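Local coordinates for protein extracellular ligand-binding receptor (Desulfohalobium retbaense DSM 5692, PDB 5ERE) that probably senses small organic solutes outside the cytoplasm, binding the keto acid 2-oxo-4-methylpentanoate in its leucine-binding-protein-like part and cytosine in a Cache-type sensor domain, at residues T124-I129 with D178-V183; A259-T264 with G291-V296; T330-E335 with S467-N472. All blocks are in the same frame, centred on the assembly; numbering follows the deposited sequence.

Interaction 1. Residues T124-I129 with D178-V183; sequences TDFERI and DSEALV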
loop_
_atom_site.group_PDB
_atom_site.type_symbol
_atom_site.label_atom_id
_atom_site.label_comp_id
_atom_site.label_asym_id
_atom_site.label_seq_id
_atom_site.Cartn_x
_atom_site.Cartn_y
_atom_site.Cartn_z
ATOM N N THR A 124 -10.093 7.772 -4.338
ATOM C CA THR A 124 -10.837 8.416 -3.277
ATOM C C THR A 124 -11.247 9.859 -3.674
ATOM O O THR A 124 -12.163 10.406 -3.095
ATOM C CB THR A 124 -10.023 8.372 -1.939
ATOM O OG1 THR A 124 -10.877 8.668 -0.827
ATOM C CG2 THR A 124 -8.825 9.310 -1.956
ATOM N N ASP A 125 -10.617 10.434 -4.698
ATOM C CA ASP A 125 -10.964 11.778 -5.169
ATOM C C ASP A 125 -11.998 11.765 -6.300
ATOM O O ASP A 125 -12.146 12.750 -7.032
ATOM C CB ASP A 125 -9.707 12.505 -5.633
ATOM C CG ASP A 125 -8.724 12.724 -4.503
ATOM O OD1 ASP A 125 -9.185 12.925 -3.358
ATOM O OD2 ASP A 125 -7.500 12.684 -4.764
ATOM N N PHE A 126 -12.693 10.639 -6.438
ATOM C CA PHE A 126 -13.749 10.477 -7.429
ATOM C C PHE A 126 -15.031 10.069 -6.723
ATOM O O PHE A 126 -15.054 9.052 -6.026
ATOM C CB PHE A 126 -13.370 9.430 -8.472
ATOM C CG PHE A 126 -12.160 9.786 -9.283
ATOM C CD1 PHE A 126 -10.874 9.488 -8.826
ATOM C CD2 PHE A 126 -12.300 10.412 -10.505
ATOM C CE1 PHE A 126 -9.775 9.816 -9.582
ATOM C CE2 PHE A 126 -11.201 10.741 -11.261
ATOM C CZ PHE A 126 -9.931 10.436 -10.801
ATOM N N GLU A 127 -16.088 10.861 -6.896
ATOM C CA GLU A 127 -17.343 10.584 -6.203
ATOM C C GLU A 127 -18.195 9.580 -6.973
ATOM O O GLU A 127 -18.989 8.870 -6.358
ATOM C CB GLU A 127 -18.138 11.878 -5.954
ATOM C CG GLU A 127 -17.466 12.835 -4.964
ATOM C CD GLU A 127 -17.145 12.188 -3.623
ATOM O OE1 GLU A 127 -18.086 11.821 -2.883
ATOM O OE2 GLU A 127 -15.943 12.031 -3.308
ATOM N N ARG A 128 -18.014 9.501 -8.293
ATOM C CA ARG A 128 -18.762 8.533 -9.111
ATOM C C ARG A 128 -17.822 7.523 -9.794
ATOM O O ARG A 128 -17.109 7.874 -10.740
ATOM C CB ARG A 128 -19.613 9.243 -10.183
ATOM C CG ARG A 128 -20.518 10.363 -9.678
ATOM C CD ARG A 128 -21.874 10.342 -10.387
ATOM N NE ARG A 128 -22.781 9.434 -9.699
ATOM C CZ ARG A 128 -23.905 8.954 -10.207
ATOM N NH1 ARG A 128 -24.286 9.289 -11.431
ATOM N NH2 ARG A 128 -24.645 8.129 -9.483
ATOM N N ILE A 129 -17.888 6.265 -9.361
ATOM C CA ILE A 129 -16.971 5.209 -9.840
ATOM C C ILE A 129 -17.665 4.038 -10.527
ATOM O O ILE A 129 -18.421 3.310 -9.891
ATOM C CB ILE A 129 -16.137 4.606 -8.666
ATOM C CG1 ILE A 129 -15.173 5.638 -8.082
ATOM C CG2 ILE A 129 -15.343 3.355 -9.130
ATOM C CD1 ILE A 129 -14.594 5.238 -6.690
ATOM N N ASP A 178 -23.136 8.232 -15.468
ATOM C CA ASP A 178 -22.299 9.437 -15.504
ATOM C C ASP A 178 -21.112 9.323 -14.555
ATOM O O ASP A 178 -20.926 10.158 -13.665
ATOM C CB ASP A 178 -23.142 10.663 -15.152
ATOM C CG ASP A 178 -24.454 10.687 -15.917
ATOM O OD1 ASP A 178 -24.417 11.007 -17.122
ATOM O OD2 ASP A 178 -25.508 10.355 -15.328
ATOM N N SER A 179 -20.331 8.265 -14.734
ATOM C CA SER A 179 -19.259 7.982 -13.805
ATOM C C SER A 179 -18.138 8.988 -14.005
ATOM O O SER A 179 -17.964 9.552 -15.085
ATOM C CB SER A 179 -18.746 6.548 -13.980
ATOM O OG SER A 179 -18.151 6.361 -15.253
ATOM N N GLU A 180 -17.396 9.202 -12.933
ATOM C CA GLU A 180 -16.241 10.077 -12.913
ATOM C C GLU A 180 -14.958 9.286 -13.238
ATOM O O GLU A 180 -14.043 9.775 -13.909
ATOM C CB GLU A 180 -16.145 10.719 -11.534
ATOM C CG GLU A 180 -15.969 12.211 -11.512
ATOM C CD GLU A 180 -16.174 12.761 -10.118
ATOM O OE1 GLU A 180 -15.168 13.020 -9.419
ATOM O OE2 GLU A 180 -17.352 12.915 -9.723
ATOM N N ALA A 181 -14.893 8.059 -12.745
ATOM C CA ALA A 181 -13.785 7.184 -13.101
ATOM C C ALA A 181 -14.332 5.820 -13.485
ATOM O O ALA A 181 -15.225 5.285 -12.822
ATOM C CB ALA A 181 -12.789 7.088 -11.957
ATOM N N LEU A 182 -13.810 5.283 -14.584
ATOM C CA LEU A 182 -14.135 3.927 -15.013
ATOM C C LEU A 182 -12.954 2.986 -14.762
ATOM O O LEU A 182 -11.959 3.057 -15.467
ATOM C CB LEU A 182 -14.490 3.895 -16.494
ATOM C CG LEU A 182 -14.814 2.528 -17.123
ATOM C CD1 LEU A 182 -15.870 1.768 -16.341
ATOM C CD2 LEU A 182 -15.246 2.689 -18.587
ATOM N N VAL A 183 -13.114 2.099 -13.790
ATOM C CA VAL A 183 -12.130 1.087 -13.459
ATOM C C VAL A 183 -12.290 -0.191 -14.274
ATOM O O VAL A 183 -13.288 -0.907 -14.158
ATOM C CB VAL A 183 -12.212 0.743 -11.968
ATOM C CG1 VAL A 183 -11.434 -0.584 -11.641
ATOM C CG2 VAL A 183 -11.680 1.909 -11.174
#

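Interaction 2. Residues A259-T264 with G291-V296; sequences AYDLCT and GALGKV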
loop_
_atom_site.group_PDB
_atom_site.type_symbol
_atom_site.label_atom_id
_atom_site.label_comp_id
_atom_site.label_asym_id
_atom_site.label_seq_id
_atom_site.Cartn_x
_atom_site.Cartn_y
_atom_site.Cartn_z
ATOM N N ALA A 259 7.698 -14.676 -14.255
ATOM C CA ALA A 259 7.937 -16.045 -14.617
ATOM C C ALA A 259 9.463 -16.303 -14.644
ATOM O O ALA A 259 9.902 -17.369 -14.235
ATOM C CB ALA A 259 7.315 -16.367 -15.935
ATOM N N TYR A 260 10.250 -15.311 -15.053
ATOM C CA TYR A 260 11.689 -15.421 -15.011
ATOM C C TYR A 260 12.190 -15.603 -13.565
ATOM O O TYR A 260 13.067 -16.441 -13.313
ATOM C CB TYR A 260 12.368 -14.178 -15.653
ATOM C CG TYR A 260 13.866 -14.206 -15.565
ATOM C CD1 TYR A 260 14.618 -14.865 -16.529
ATOM C CD2 TYR A 260 14.543 -13.582 -14.510
ATOM C CE1 TYR A 260 16.029 -14.913 -16.451
ATOM C CE2 TYR A 260 15.946 -13.626 -14.424
ATOM C CZ TYR A 260 16.673 -14.286 -15.397
ATOM O OH TYR A 260 18.053 -14.316 -15.333
ATOM N N ASP A 261 11.678 -14.822 -12.612
ATOM C CA ASP A 261 12.115 -15.004 -11.219
ATOM C C ASP A 261 11.667 -16.336 -10.618
ATOM O O ASP A 261 12.383 -16.925 -9.777
ATOM C CB ASP A 261 11.638 -13.881 -10.309
ATOM C CG ASP A 261 12.453 -12.613 -10.453
ATOM O OD1 ASP A 261 13.387 -12.588 -11.287
ATOM O OD2 ASP A 261 12.147 -11.635 -9.727
ATOM N N LEU A 262 10.519 -16.830 -11.033
ATOM C CA LEU A 262 10.123 -18.162 -10.624
ATOM C C LEU A 262 11.130 -19.205 -11.086
ATOM O O LEU A 262 11.507 -20.075 -10.307
ATOM C CB LEU A 262 8.765 -18.532 -11.181
ATOM C CG LEU A 262 8.495 -20.042 -11.078
ATOM C CD1 LEU A 262 8.466 -20.425 -9.626
ATOM C CD2 LEU A 262 7.196 -20.341 -11.705
ATOM N N CYS A 263 11.532 -19.162 -12.360
ATOM C CA CYS A 263 12.495 -20.175 -12.848
ATOM C C CYS A 263 13.815 -20.066 -12.169
ATOM O O CYS A 263 14.428 -21.088 -11.858
ATOM C CB CYS A 263 12.708 -20.117 -14.358
ATOM S SG CYS A 263 11.206 -20.405 -15.232
ATOM N N THR A 264 14.277 -18.844 -11.948
ATOM C CA THR A 264 15.591 -18.631 -11.326
ATOM C C THR A 264 15.641 -19.263 -9.938
ATOM O O THR A 264 16.570 -19.993 -9.586
ATOM C CB THR A 264 15.891 -17.107 -11.234
ATOM O OG1 THR A 264 16.137 -16.620 -12.559
ATOM C CG2 THR A 264 17.073 -16.809 -10.341
ATOM N N GLY A 291 15.771 -10.063 -7.684
ATOM C CA GLY A 291 15.720 -10.604 -9.023
ATOM C C GLY A 291 15.054 -9.588 -9.932
ATOM O O GLY A 291 15.053 -8.398 -9.651
ATOM N N ALA A 292 14.485 -10.069 -11.021
ATOM C CA ALA A 292 13.968 -9.181 -12.034
ATOM C C ALA A 292 12.788 -8.375 -11.519
ATOM O O ALA A 292 12.591 -7.213 -11.953
ATOM C CB ALA A 292 13.588 -9.962 -13.285
ATOM N N LEU A 293 12.034 -8.943 -10.562
ATOM C CA LEU A 293 10.898 -8.232 -9.950
ATOM C C LEU A 293 11.344 -7.284 -8.868
ATOM O O LEU A 293 10.520 -6.709 -8.177
ATOM C CB LEU A 293 9.914 -9.197 -9.300
ATOM C CG LEU A 293 8.982 -10.060 -10.113
ATOM C CD1 LEU A 293 8.414 -11.201 -9.176
ATOM C CD2 LEU A 293 7.858 -9.160 -10.619
ATOM N N GLY A 294 12.649 -7.209 -8.642
ATOM C CA GLY A 294 13.158 -6.392 -7.562
ATOM C C GLY A 294 13.289 -7.243 -6.310
ATOM O O GLY A 294 13.449 -8.448 -6.398
ATOM N N LYS A 295 13.234 -6.594 -5.156
ATOM C CA LYS A 295 13.289 -7.276 -3.873
ATOM C C LYS A 295 11.914 -7.840 -3.545
ATOM O O LYS A 295 10.946 -7.084 -3.396
ATOM C CB LYS A 295 13.758 -6.318 -2.787
ATOM C CG LYS A 295 13.903 -6.981 -1.427
ATOM C CD LYS A 295 14.433 -6.004 -0.392
ATOM C CE LYS A 295 14.308 -6.582 0.989
ATOM N NZ LYS A 295 14.285 -5.480 1.967
ATOM N N VAL A 296 11.847 -9.172 -3.478
ATOM C CA VAL A 296 10.625 -9.919 -3.217
ATOM C C VAL A 296 10.740 -10.606 -1.864
ATOM O O VAL A 296 11.713 -11.302 -1.625
ATOM C CB VAL A 296 10.343 -10.999 -4.312
ATOM C CG1 VAL A 296 9.073 -11.856 -3.896
ATOM C CG2 VAL A 296 10.180 -10.355 -5.709
#

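Interaction 3. Residues T330-E335 with S467-N472; sequences TQTAQE and SRKVHN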
loop_
_atom_site.group_PDB
_atom_site.type_symbol
_atom_site.label_atom_id
_atom_site.label_comp_id
_atom_site.label_asym_id
_atom_site.label_seq_id
_atom_site.Cartn_x
_atom_site.Cartn_y
_atom_site.Cartn_z
ATOM N N THR A 330 0.663 15.128 0.440
ATOM C CA THR A 330 -0.498 15.938 0.792
ATOM C C THR A 330 -1.516 15.164 1.584
ATOM O O THR A 330 -2.003 15.650 2.600
ATOM C CB THR A 330 -1.189 16.523 -0.471
ATOM O OG1 THR A 330 -0.235 17.304 -1.196
ATOM C CG2 THR A 330 -2.352 17.395 -0.065
ATOM N N GLN A 331 -1.821 13.952 1.138
ATOM C CA GLN A 331 -2.784 13.114 1.855
ATOM C C GLN A 331 -2.337 12.832 3.289
ATOM O O GLN A 331 -3.147 12.734 4.204
ATOM C CB GLN A 331 -3.000 11.805 1.107
ATOM C CG GLN A 331 -3.824 11.994 -0.181
ATOM C CD GLN A 331 -3.953 10.724 -1.003
ATOM O OE1 GLN A 331 -3.269 9.722 -0.754
ATOM N NE2 GLN A 331 -4.843 10.759 -1.993
ATOM N N THR A 332 -1.035 12.726 3.487
ATOM C CA THR A 332 -0.503 12.470 4.825
ATOM C C THR A 332 -0.564 13.742 5.659
ATOM O O THR A 332 -0.996 13.692 6.817
ATOM C CB THR A 332 0.962 11.958 4.765
ATOM O OG1 THR A 332 1.023 10.832 3.895
ATOM C CG2 THR A 332 1.526 11.555 6.163
ATOM N N ALA A 333 -0.121 14.870 5.073
ATOM C CA ALA A 333 -0.243 16.182 5.724
ATOM C C ALA A 333 -1.673 16.411 6.181
ATOM O O ALA A 333 -1.918 16.935 7.271
ATOM C CB ALA A 333 0.164 17.307 4.778
ATOM N N GLN A 334 -2.618 16.049 5.320
ATOM C CA GLN A 334 -4.026 16.295 5.617
ATOM C C GLN A 334 -4.536 15.419 6.747
ATOM O O GLN A 334 -5.316 15.878 7.587
ATOM C CB GLN A 334 -4.882 16.064 4.374
ATOM C CG GLN A 334 -4.699 17.148 3.353
ATOM C CD GLN A 334 -5.423 16.863 2.060
ATOM O OE1 GLN A 334 -6.038 15.807 1.884
ATOM N NE2 GLN A 334 -5.347 17.801 1.146
ATOM N N GLU A 335 -4.138 14.149 6.776
ATOM C CA GLU A 335 -4.614 13.319 7.861
ATOM C C GLU A 335 -4.061 13.854 9.171
ATOM O O GLU A 335 -4.792 13.948 10.156
ATOM C CB GLU A 335 -4.231 11.860 7.671
ATOM C CG GLU A 335 -4.707 10.995 8.823
ATOM C CD GLU A 335 -4.677 9.514 8.512
ATOM O OE1 GLU A 335 -4.121 9.159 7.460
ATOM O OE2 GLU A 335 -5.201 8.708 9.322
ATOM N N SER A 467 3.099 5.270 8.566
ATOM C CA SER A 467 3.357 3.966 7.991
ATOM C C SER A 467 2.137 3.387 7.243
ATOM O O SER A 467 2.281 2.656 6.264
ATOM C CB SER A 467 3.820 2.982 9.096
ATOM O OG SER A 467 2.772 2.787 10.030
ATOM N N ARG A 468 0.931 3.690 7.691
ATOM C CA ARG A 468 -0.239 3.269 6.930
ATOM C C ARG A 468 -0.310 3.966 5.582
ATOM O O ARG A 468 -0.703 3.366 4.586
ATOM C CB ARG A 468 -1.530 3.532 7.714
ATOM C CG ARG A 468 -1.511 2.952 9.134
ATOM C CD ARG A 468 -2.912 3.027 9.844
ATOM N NE ARG A 468 -3.429 4.399 9.924
ATOM C CZ ARG A 468 -3.578 5.131 11.039
ATOM N NH1 ARG A 468 -3.268 4.657 12.248
ATOM N NH2 ARG A 468 -4.060 6.373 10.936
ATOM N N LYS A 469 0.043 5.240 5.548
ATOM C CA LYS A 469 -0.086 6.009 4.315
ATOM C C LYS A 469 0.928 5.512 3.257
ATOM O O LYS A 469 0.601 5.411 2.075
ATOM C CB LYS A 469 0.107 7.508 4.610
ATOM C CG LYS A 469 -1.114 8.221 5.160
ATOM C CD LYS A 469 -2.014 8.756 4.013
ATOM C CE LYS A 469 -3.413 8.215 4.077
ATOM N NZ LYS A 469 -4.230 8.986 5.027
ATOM N N VAL A 470 2.148 5.179 3.690
ATOM C CA VAL A 470 3.229 4.813 2.769
ATOM C C VAL A 470 3.343 3.323 2.478
ATOM O O VAL A 470 4.179 2.915 1.670
ATOM C CB VAL A 470 4.631 5.288 3.290
ATOM C CG1 VAL A 470 4.636 6.775 3.504
ATOM C CG2 VAL A 470 5.056 4.592 4.543
ATOM N N HIS A 471 2.507 2.523 3.133
ATOM C CA HIS A 471 2.534 1.071 3.022
ATOM C C HIS A 471 2.506 0.594 1.542
ATOM O O HIS A 471 1.548 0.850 0.788
ATOM C CB HIS A 471 1.352 0.490 3.836
ATOM C CG HIS A 471 1.394 -0.995 3.998
ATOM N ND1 HIS A 471 2.563 -1.680 4.302
ATOM C CD2 HIS A 471 0.434 -1.934 3.881
ATOM C CE1 HIS A 471 2.307 -2.971 4.352
ATOM N NE2 HIS A 471 1.020 -3.153 4.108
ATOM N N ASN A 472 3.608 -0.037 1.145
ATOM C CA ASN A 472 3.803 -0.757 -0.128
ATOM C C ASN A 472 4.092 0.169 -1.314
ATOM O O ASN A 472 4.237 -0.297 -2.425
ATOM C CB ASN A 472 2.598 -1.688 -0.430
ATOM C CG ASN A 472 2.622 -2.961 0.408
ATOM O OD1 ASN A 472 3.681 -3.526 0.636
ATOM N ND2 ASN A 472 1.454 -3.423 0.855
HETATM O O HOH W 1 -2.900 6.751 8.428
#

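Interaction 1. Residues T124-I129 with D178-V183
The Phe-126 ring receives the methyl of Ala-181 over one face, CB lying 4.0 Å from the ring centroid and offset toward the rim, a CH-pi contact. At the ring edge, in its plane, sits Glu-180 CB, and the ring of Tyr-122 meets the phenyl group with the planes inclined by about 55°. Two further flat groups lie side by side: the guanidinium of Arg-128 and the carboxylate of Asp-178 point the same way and are nearly coplanar. Arg-128 NH1 nevertheless stays 4.2 Å from Asp-178 OD2, too far for a salt bridge, and it is the aliphatic CD that rests against Asp-178 O at 3.4 Å. The chain of Glu-180 runs extended beyond CG across Arg-128, and its OE1 takes a weak hydrogen bond from Glu-127 N (3.4 Å).

The segments meet where strand 129-134 enters the parallel part of a mixed sheet in the periplasmic-binding-protein fold beside strand 181-185, Ile-129 and Ala-181 forming a parallel beta bridge. Arg-128 O begins the pairing with two backbone donors, Ala-181 N at 3.0 Å and Glu-180 N at 2.6 Å; the first comes nearly along the C=O axis, the second tilted 30° from the carbonyl plane. Ile-129 and Ala-181 put their side chains on the same face of the sheet, and Ile-129 CA also touches Ala-181 O at 3.5 Å. Deeper in, Ile-129 CG2 approaches Val-183 CG2 at 4.4 Å, while Val-183 also packs on Leu-146 of helix 137-149.

Interaction 2. Residues A259-T264 with G291-V296
Asp-261 reaches from helix 254-271 to two successive backbone amides of a tight turn, giving one carboxylate oxygen to each. Its OD1 accepts from Ala-292 N at 2.8 Å, through the syn lone pair. OD2 accepts from Leu-293 N at 2.8 Å in a straighter bond, with an angle of 164° at the hydrogen; this donor also comes from the syn side but stands 33° out of the carboxylate plane. Carbon closes round the same group: Ala-292 CB lies 3.3 Å from Asp-261 OD1, and the CB, CG and CD1 atoms of Leu-293 all border OD2. With CG anti to its own carbonyl carbon (chi1 -78°), Asp-261 sends both oxygens from the helix to the turn.

The receiving backbone is a type I beta turn from Gly-291 to Gly-294, closed by Gly-294 N to Gly-291 O at 2.9 Å and by the reverse bond, Gly-291 N to Gly-294 O. It links antiparallel strands 288-291 and 296-298, a beta hairpin in the periplasmic-binding-protein part. Beside the aspartate, Tyr-260 CD2 touches Ala-292 CB at 3.9 Å, meeting it obliquely to the ring. The far end of this tyrosine is held by helix 15-32, where its OH bonds to Glu-31 OE2. Leu-293 packs on Tyr-306 of strand 304-314 and on Phe-254 and Val-257, about two turns and one turn before the aspartate on the same helix.

Both amides belong to the central residues of the turn, and each is satisfied by a separate oxygen of a buried carboxylate. Two N-H dipoles aimed at one anion would be expected to stabilise its negative charge and to resist rotation about chi2.

Interaction 3. Residues T330-E335 with S467-N472
A salt-bridge network of Glu-335, Arg-468 and Lys-469 joins the long helix 324-357, which follows the binding-protein part and runs along the sensor part, to helix 461-470. Glu-335 stands with CG anti to the backbone N (chi1 179°) and its chain extended, which carries the carboxylate across to both bases, one oxygen for each. OE2 lies at the edge of the Arg-468 guanidinium, near its plane, and receives a weak bond from NH2 at 3.1 Å; carboxylate and guanidinium planes are turned 43° apart. OE1 pairs with Lys-469 NZ at a very short modelled distance, 2.4 Å, so its exact length deserves caution.

A water bridges the Glu-335 and Arg-468 side chains, donating to Glu-335 OE1 at 2.9 Å and accepting weakly from Arg-468 NH2. The arginine has another partner in Tyr-377 OH, which ties the network to a third part of the chain.

Lys-469 does not reach straight out: bends at chi2, chi3 and chi4 fold its chain past Thr-332, the two side chains sliding by in opposite directions. Thr-332 OG1, itself bonded to Leu-328 O one turn earlier, meets carbon here. Gln-331 adds a looser apolar touch, its CB lying 4.3 Å from Lys-469 CD, whereas Lys-469 CB approaches Thr-332 OG1 to 3.5 Å.

Interactions 1 and 2 lie in the periplasmic-binding-protein part but in different regions of it, their centres 35 Å apart: interaction 1 pairs strands 129-134 and 181-185, interaction 2 holds a hairpin turn against helix 254-271. Interaction 2 is buried and uses one carboxylate to hold backbone amides; interaction 1, partly buried, relies on strand pairing and a methyl over a ring, with its charged chains toward the outside. Interaction 3 is a surface contact between two helices, where charges pair with charges and water joins in. It touches interaction 1 lightly: Gln-331 NE2, hydrogen-bonded to Ala-121 O, comes within 4.2 Å of Thr-124 CG2. Interaction 2 stays about 9 Å from interaction 3, nearest atom to nearest atom.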